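Local coordinates for benzoylformate Decarboxylase (Polynucleobacter necessarius, PDB 4K9Q), which probably decarboxylates benzoylformate as a thiamine diphosphate- and magnesium-dependent enzyme of the TPP family, at residues Asp429-Val443 against Leu479-Ala493. Numbering follows the deposited sequence.
Sequences DGSFQYSVQGIYTGV and LPGLDIVAQGKAYGA. With MG (magnesium ion), chain C; TPP (thiamine diphosphate), chain D.
Q433 and Q487 meet through two amide hydrogen bonds; their side chains cross at about a right angle, yet the amide planes are only 31° apart. Q487 NE2 donates to a lone pair of Q433 OE1, modelled at 2.5 Å, too short to take literally, while Q433 NE2 returns one to Q487 OE1 at 3.1 Å. The second N-H of Q433 NE2 runs nearly straight to D429 O; these three bonds, with Y491 OH of the second subunit reaching Q433 as well, fix the rotation of the buried amide, folded back at chi2 (-57°). An alanine at Q433 would remove the amide, and Q487 would probably lose both mates and be set free to turn. Q487 OE1 also lies at the edge of the F432 ring, 3.4 Å from CD2.

Apolar packing follows. I484 sends CG2 against F432 CE2 and CD1 against D429 CB at 3.5 Å, and L479 CD1 sits on G430 CA. At the far end, Q437 CA stands over the Y491 ring face as a CH-pi contact, Y440 CB touches Y491 CD1 at 3.6 Å, and I439 CG2 presses on Y491 CB and A493 CB. The Y491 hydroxyl looks to Q433 of the second subunit; Y491 of that subunit packs on Q487, and its Q437 NE2 hydrogen-bonds Q433 O. V443 CG2 closes over Y491 O where G492 ends helix 484-490 in a Schellman motif.

D429 OD1 binds magnesium at 2.2 Å, alongside N456 and E458. G430 N and S431 N donate to the diphosphate oxygens O2A and O1A of thiamine diphosphate. With D429-G430 following strand 423-428 and N456 following strand 449-455, this is the GDG...N diphosphate-binding motif of thiamine diphosphate enzymes, its first half backed by segment 479-493.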
loop_
_atom_site.group_PDB
_atom_site.type_symbol
_atom_site.label_atom_id
_atom_site.label_comp_id
_atom_site.label_asym_id
_atom_site.label_seq_id
_atom_site.Cartn_x
_atom_site.Cartn_y
_atom_site.Cartn_z
ATOM N N ASP A 429 23.479 12.468 25.553
ATOM C CA ASP A 429 22.375 12.838 26.436
ATOM C C ASP A 429 21.025 12.987 25.701
ATOM O O ASP A 429 19.981 12.617 26.244
ATOM C CB ASP A 429 22.699 14.051 27.335
ATOM C CG ASP A 429 23.163 15.279 26.564
ATOM O OD1 ASP A 429 23.541 15.160 25.392
ATOM O OD2 ASP A 429 23.191 16.380 27.161
ATOM N N GLY A 430 21.050 13.516 24.479
ATOM C CA GLY A 430 19.855 13.574 23.649
ATOM C C GLY A 430 19.369 12.189 23.244
ATOM O O GLY A 430 18.189 11.854 23.404
ATOM N N SER A 431 20.289 11.382 22.717
ATOM C CA SER A 431 19.981 10.019 22.286
ATOM C C SER A 431 19.385 9.187 23.415
ATOM O O SER A 431 18.462 8.417 23.196
ATOM C CB SER A 431 21.241 9.317 21.765
ATOM O OG SER A 431 21.661 9.860 20.522
ATOM N N PHE A 432 19.932 9.349 24.617
ATOM C CA PHE A 432 19.504 8.613 25.814
ATOM C C PHE A 432 17.996 8.721 26.061
ATOM O O PHE A 432 17.378 7.782 26.562
ATOM C CB PHE A 432 20.270 9.170 27.020
ATOM C CG PHE A 432 20.262 8.283 28.245
ATOM C CD1 PHE A 432 21.067 7.152 28.310
ATOM C CD2 PHE A 432 19.507 8.628 29.355
ATOM C CE1 PHE A 432 21.086 6.364 29.455
ATOM C CE2 PHE A 432 19.529 7.848 30.505
ATOM C CZ PHE A 432 20.314 6.717 30.547
ATOM N N GLN A 433 17.405 9.862 25.702
ATOM C CA GLN A 433 15.991 10.125 25.996
ATOM C C GLN A 433 14.987 9.330 25.172
ATOM O O GLN A 433 13.880 9.072 25.635
ATOM C CB GLN A 433 15.673 11.612 25.800
ATOM C CG GLN A 433 16.640 12.560 26.491
ATOM C CD GLN A 433 16.721 12.294 27.975
ATOM O OE1 GLN A 433 15.694 12.115 28.637
ATOM N NE2 GLN A 433 17.943 12.232 28.506
ATOM N N TYR A 434 15.339 8.964 23.948
ATOM C CA TYR A 434 14.318 8.416 23.046
ATOM C C TYR A 434 13.682 7.141 23.574
ATOM O O TYR A 434 12.463 6.982 23.515
ATOM C CB TYR A 434 14.868 8.191 21.627
ATOM C CG TYR A 434 15.145 9.496 20.899
ATOM C CD1 TYR A 434 16.322 10.203 21.126
ATOM C CD2 TYR A 434 14.233 10.011 19.981
ATOM C CE1 TYR A 434 16.572 11.391 20.468
ATOM C CE2 TYR A 434 14.479 11.203 19.316
ATOM C CZ TYR A 434 15.650 11.887 19.570
ATOM O OH TYR A 434 15.931 13.071 18.937
ATOM N N SER A 435 14.509 6.250 24.117
ATOM C CA SER A 435 14.034 4.968 24.615
ATOM C C SER A 435 14.551 4.727 26.024
ATOM O O SER A 435 14.946 3.623 26.374
ATOM C CB SER A 435 14.476 3.833 23.691
ATOM O OG SER A 435 13.883 3.977 22.412
ATOM N N VAL A 436 14.540 5.792 26.819
ATOM C CA VAL A 436 15.051 5.762 28.179
ATOM C C VAL A 436 14.417 4.626 29.005
ATOM O O VAL A 436 15.058 4.062 29.901
ATOM C CB VAL A 436 14.861 7.151 28.858
ATOM C CG1 VAL A 436 13.392 7.457 29.103
ATOM C CG2 VAL A 436 15.665 7.246 30.126
ATOM N N GLN A 437 13.177 4.260 28.671
ATOM C CA GLN A 437 12.459 3.235 29.434
ATOM C C GLN A 437 13.155 1.872 29.384
ATOM O O GLN A 437 12.925 1.021 30.251
ATOM C CB GLN A 437 11.009 3.085 28.949
ATOM C CG GLN A 437 10.228 4.392 28.924
ATOM C CD GLN A 437 10.232 5.025 27.552
ATOM O OE1 GLN A 437 11.213 4.915 26.825
ATOM N NE2 GLN A 437 9.135 5.687 27.189
ATOM N N GLY A 438 13.989 1.665 28.364
ATOM C CA GLY A 438 14.719 0.415 28.210
ATOM C C GLY A 438 15.538 0.053 29.442
ATOM O O GLY A 438 15.775 -1.122 29.713
ATOM N N ILE A 439 15.988 1.066 30.178
ATOM C CA ILE A 439 16.773 0.833 31.393
ATOM C C ILE A 439 16.053 -0.120 32.348
ATOM O O ILE A 439 16.671 -0.997 32.965
ATOM C CB ILE A 439 17.075 2.158 32.123
ATOM C CG1 ILE A 439 17.907 3.077 31.220
ATOM C CG2 ILE A 439 17.815 1.899 33.430
ATOM C CD1 ILE A 439 18.097 4.471 31.799
ATOM N N TYR A 440 14.738 0.043 32.456
ATOM C CA TYR A 440 13.936 -0.785 33.340
ATOM C C TYR A 440 14.136 -2.268 33.055
ATOM O O TYR A 440 14.264 -3.075 33.970
ATOM C CB TYR A 440 12.461 -0.423 33.199
ATOM C CG TYR A 440 11.556 -1.161 34.164
ATOM C CD1 TYR A 440 11.596 -0.889 35.533
ATOM C CD2 TYR A 440 10.662 -2.122 33.712
ATOM C CE1 TYR A 440 10.766 -1.561 36.421
ATOM C CE2 TYR A 440 9.825 -2.795 34.587
ATOM C CZ TYR A 440 9.883 -2.514 35.937
ATOM O OH TYR A 440 9.038 -3.202 36.783
ATOM N N THR A 441 14.153 -2.633 31.780
ATOM C CA THR A 441 14.304 -4.039 31.418
ATOM C C THR A 441 15.687 -4.536 31.820
ATOM O O THR A 441 15.829 -5.649 32.323
ATOM C CB THR A 441 14.071 -4.255 29.912
ATOM O OG1 THR A 441 12.741 -3.831 29.587
ATOM C CG2 THR A 441 14.217 -5.734 29.560
ATOM N N GLY A 442 16.700 -3.709 31.599
ATOM C CA GLY A 442 18.048 -4.027 32.045
ATOM C C GLY A 442 18.075 -4.323 33.540
ATOM O O GLY A 442 18.638 -5.315 33.981
ATOM N N VAL A 443 17.475 -3.445 34.328
ATOM C CA VAL A 443 17.462 -3.619 35.778
ATOM C C VAL A 443 16.687 -4.878 36.188
ATOM O O VAL A 443 17.179 -5.697 36.973
ATOM C CB VAL A 443 16.901 -2.373 36.481
ATOM C CG1 VAL A 443 16.789 -2.615 37.967
ATOM C CG2 VAL A 443 17.822 -1.180 36.216
ATOM N N LEU A 479 19.644 21.302 25.227
ATOM C CA LEU A 479 18.969 20.412 26.166
ATOM C C LEU A 479 19.290 20.732 27.631
ATOM O O LEU A 479 19.820 19.889 28.353
ATOM C CB LEU A 479 19.371 18.966 25.891
ATOM C CG LEU A 479 19.051 18.414 24.511
ATOM C CD1 LEU A 479 19.650 17.012 24.336
ATOM C CD2 LEU A 479 17.537 18.423 24.265
ATOM N N PRO A 480 18.942 21.944 28.085
ATOM C CA PRO A 480 19.143 22.251 29.502
ATOM C C PRO A 480 18.167 21.505 30.404
ATOM O O PRO A 480 17.116 21.017 29.959
ATOM C CB PRO A 480 18.842 23.752 29.565
ATOM C CG PRO A 480 17.824 23.942 28.488
ATOM C CD PRO A 480 18.320 23.067 27.367
ATOM N N GLY A 481 18.521 21.416 31.677
ATOM C CA GLY A 481 17.602 20.914 32.677
ATOM C C GLY A 481 17.232 19.441 32.643
ATOM O O GLY A 481 16.135 19.091 33.054
ATOM N N LEU A 482 18.117 18.575 32.160
ATOM C CA LEU A 482 17.885 17.132 32.293
ATOM C C LEU A 482 18.726 16.589 33.429
ATOM O O LEU A 482 19.933 16.845 33.488
ATOM C CB LEU A 482 18.245 16.381 31.017
ATOM C CG LEU A 482 17.419 16.715 29.786
ATOM C CD1 LEU A 482 18.063 16.105 28.555
ATOM C CD2 LEU A 482 15.988 16.225 29.975
ATOM N N ASP A 483 18.093 15.850 34.338
ATOM C CA ASP A 483 18.832 15.191 35.417
ATOM C C ASP A 483 18.894 13.718 35.062
ATOM O O ASP A 483 17.974 12.940 35.344
ATOM C CB ASP A 483 18.151 15.387 36.775
ATOM C CG ASP A 483 18.968 14.807 37.939
ATOM O OD1 ASP A 483 19.846 13.949 37.702
ATOM O OD2 ASP A 483 18.729 15.205 39.100
ATOM N N ILE A 484 19.981 13.340 34.406
ATOM C CA ILE A 484 20.100 11.990 33.895
ATOM C C ILE A 484 20.385 10.986 35.012
ATOM O O ILE A 484 20.003 9.827 34.905
ATOM C CB ILE A 484 21.139 11.947 32.763
ATOM C CG1 ILE A 484 20.672 12.893 31.642
ATOM C CG2 ILE A 484 21.319 10.525 32.241
ATOM C CD1 ILE A 484 21.577 12.928 30.428
ATOM N N VAL A 485 21.025 11.430 36.094
ATOM C CA VAL A 485 21.180 10.564 37.264
ATOM C C VAL A 485 19.807 10.136 37.772
ATOM O O VAL A 485 19.576 8.958 38.043
ATOM C CB VAL A 485 21.970 11.259 38.381
ATOM C CG1 VAL A 485 21.967 10.416 39.659
ATOM C CG2 VAL A 485 23.396 11.553 37.903
ATOM N N ALA A 486 18.886 11.094 37.864
ATOM C CA ALA A 486 17.521 10.788 38.296
ATOM C C ALA A 486 16.813 9.826 37.349
ATOM O O ALA A 486 15.994 9.022 37.791
ATOM C CB ALA A 486 16.711 12.071 38.481
ATOM N N GLN A 487 17.126 9.892 36.051
ATOM C CA GLN A 487 16.551 8.948 35.082
ATOM C C GLN A 487 16.981 7.510 35.374
ATOM O O GLN A 487 16.162 6.592 35.328
ATOM C CB GLN A 487 16.900 9.332 33.635
ATOM C CG GLN A 487 16.255 10.628 33.196
ATOM C CD GLN A 487 16.607 11.041 31.771
ATOM O OE1 GLN A 487 17.673 10.709 31.247
ATOM N NE2 GLN A 487 15.707 11.785 31.147
ATOM N N GLY A 488 18.260 7.318 35.682
ATOM C CA GLY A 488 18.753 6.014 36.088
ATOM C C GLY A 488 18.058 5.520 37.353
ATOM O O GLY A 488 17.625 4.369 37.426
ATOM N N LYS A 489 17.954 6.397 38.349
ATOM C CA LYS A 489 17.298 6.073 39.614
ATOM C C LYS A 489 15.831 5.698 39.395
ATOM O O LYS A 489 15.306 4.782 40.033
ATOM C CB LYS A 489 17.413 7.259 40.578
ATOM C CG LYS A 489 16.760 7.039 41.935
ATOM C CD LYS A 489 16.900 8.273 42.816
ATOM C CE LYS A 489 16.210 8.079 44.160
ATOM N NZ LYS A 489 16.422 9.242 45.078
ATOM N N ALA A 490 15.181 6.398 38.475
ATOM C CA ALA A 490 13.770 6.176 38.190
ATOM C C ALA A 490 13.483 4.715 37.834
ATOM O O ALA A 490 12.435 4.178 38.178
ATOM C CB ALA A 490 13.321 7.093 37.054
ATOM N N TYR A 491 14.422 4.078 37.140
ATOM C CA TYR A 491 14.219 2.710 36.666
ATOM C C TYR A 491 15.010 1.682 37.461
ATOM O O TYR A 491 15.043 0.501 37.103
ATOM C CB TYR A 491 14.536 2.612 35.176
ATOM C CG TYR A 491 13.556 3.395 34.351
ATOM C CD1 TYR A 491 12.214 3.036 34.328
ATOM C CD2 TYR A 491 13.955 4.507 33.634
ATOM C CE1 TYR A 491 11.297 3.749 33.598
ATOM C CE2 TYR A 491 13.038 5.232 32.886
ATOM C CZ TYR A 491 11.714 4.845 32.879
ATOM O OH TYR A 491 10.794 5.557 32.146
ATOM N N GLY A 492 15.653 2.145 38.529
ATOM C CA GLY A 492 16.320 1.260 39.478
ATOM C C GLY A 492 17.782 0.940 39.195
ATOM O O GLY A 492 18.365 0.063 39.842
ATOM N N ALA A 493 18.388 1.648 38.244
ATOM C CA ALA A 493 19.799 1.427 37.933
ATOM C C ALA A 493 20.719 2.103 38.946
ATOM O O ALA A 493 20.344 3.103 39.565
ATOM C CB ALA A 493 20.123 1.924 36.521
HETATM MG MG MG C . 24.421 15.684 23.428
HETATM N "N1'" TPP D . 14.933 11.476 15.939
HETATM C "C2'" TPP D . 15.271 10.155 15.685
HETATM C CM2 TPP D . 14.347 9.045 16.087
HETATM N "N3'" TPP D . 16.452 9.838 15.041
HETATM C "C4'" TPP D . 17.309 10.837 14.654
HETATM N "N4'" TPP D . 18.439 10.526 14.021
HETATM C "C5'" TPP D . 16.997 12.167 14.939
HETATM C "C6'" TPP D . 15.797 12.495 15.568
HETATM C "C7'" TPP D . 17.937 13.265 14.512
HETATM N N3 TPP D . 19.190 13.382 15.245
HETATM C C2 TPP D . 20.415 12.922 14.789
HETATM S S1 TPP D . 21.643 13.216 15.788
HETATM C C5 TPP D . 20.662 13.952 16.840
HETATM C C4 TPP D . 19.328 14.003 16.445
HETATM C CM4 TPP D . 18.200 14.626 17.229
HETATM C C6 TPP D . 21.310 14.513 18.075
HETATM C C7 TPP D . 21.977 13.491 18.981
HETATM O O7 TPP D . 22.272 14.196 20.165
HETATM P PA TPP D . 23.071 13.506 21.379
HETATM O O1A TPP D . 22.553 12.110 21.569
HETATM O O2A TPP D . 22.920 14.319 22.625
HETATM O O3A TPP D . 24.570 13.348 20.821
HETATM P PB TPP D . 25.669 14.494 20.568
HETATM O O1B TPP D . 25.585 14.844 19.117
HETATM O O2B TPP D . 27.004 13.867 20.900
HETATM O O3B TPP D . 25.387 15.706 21.396
HETATM O O HOH W 1 26.016 14.013 23.851
#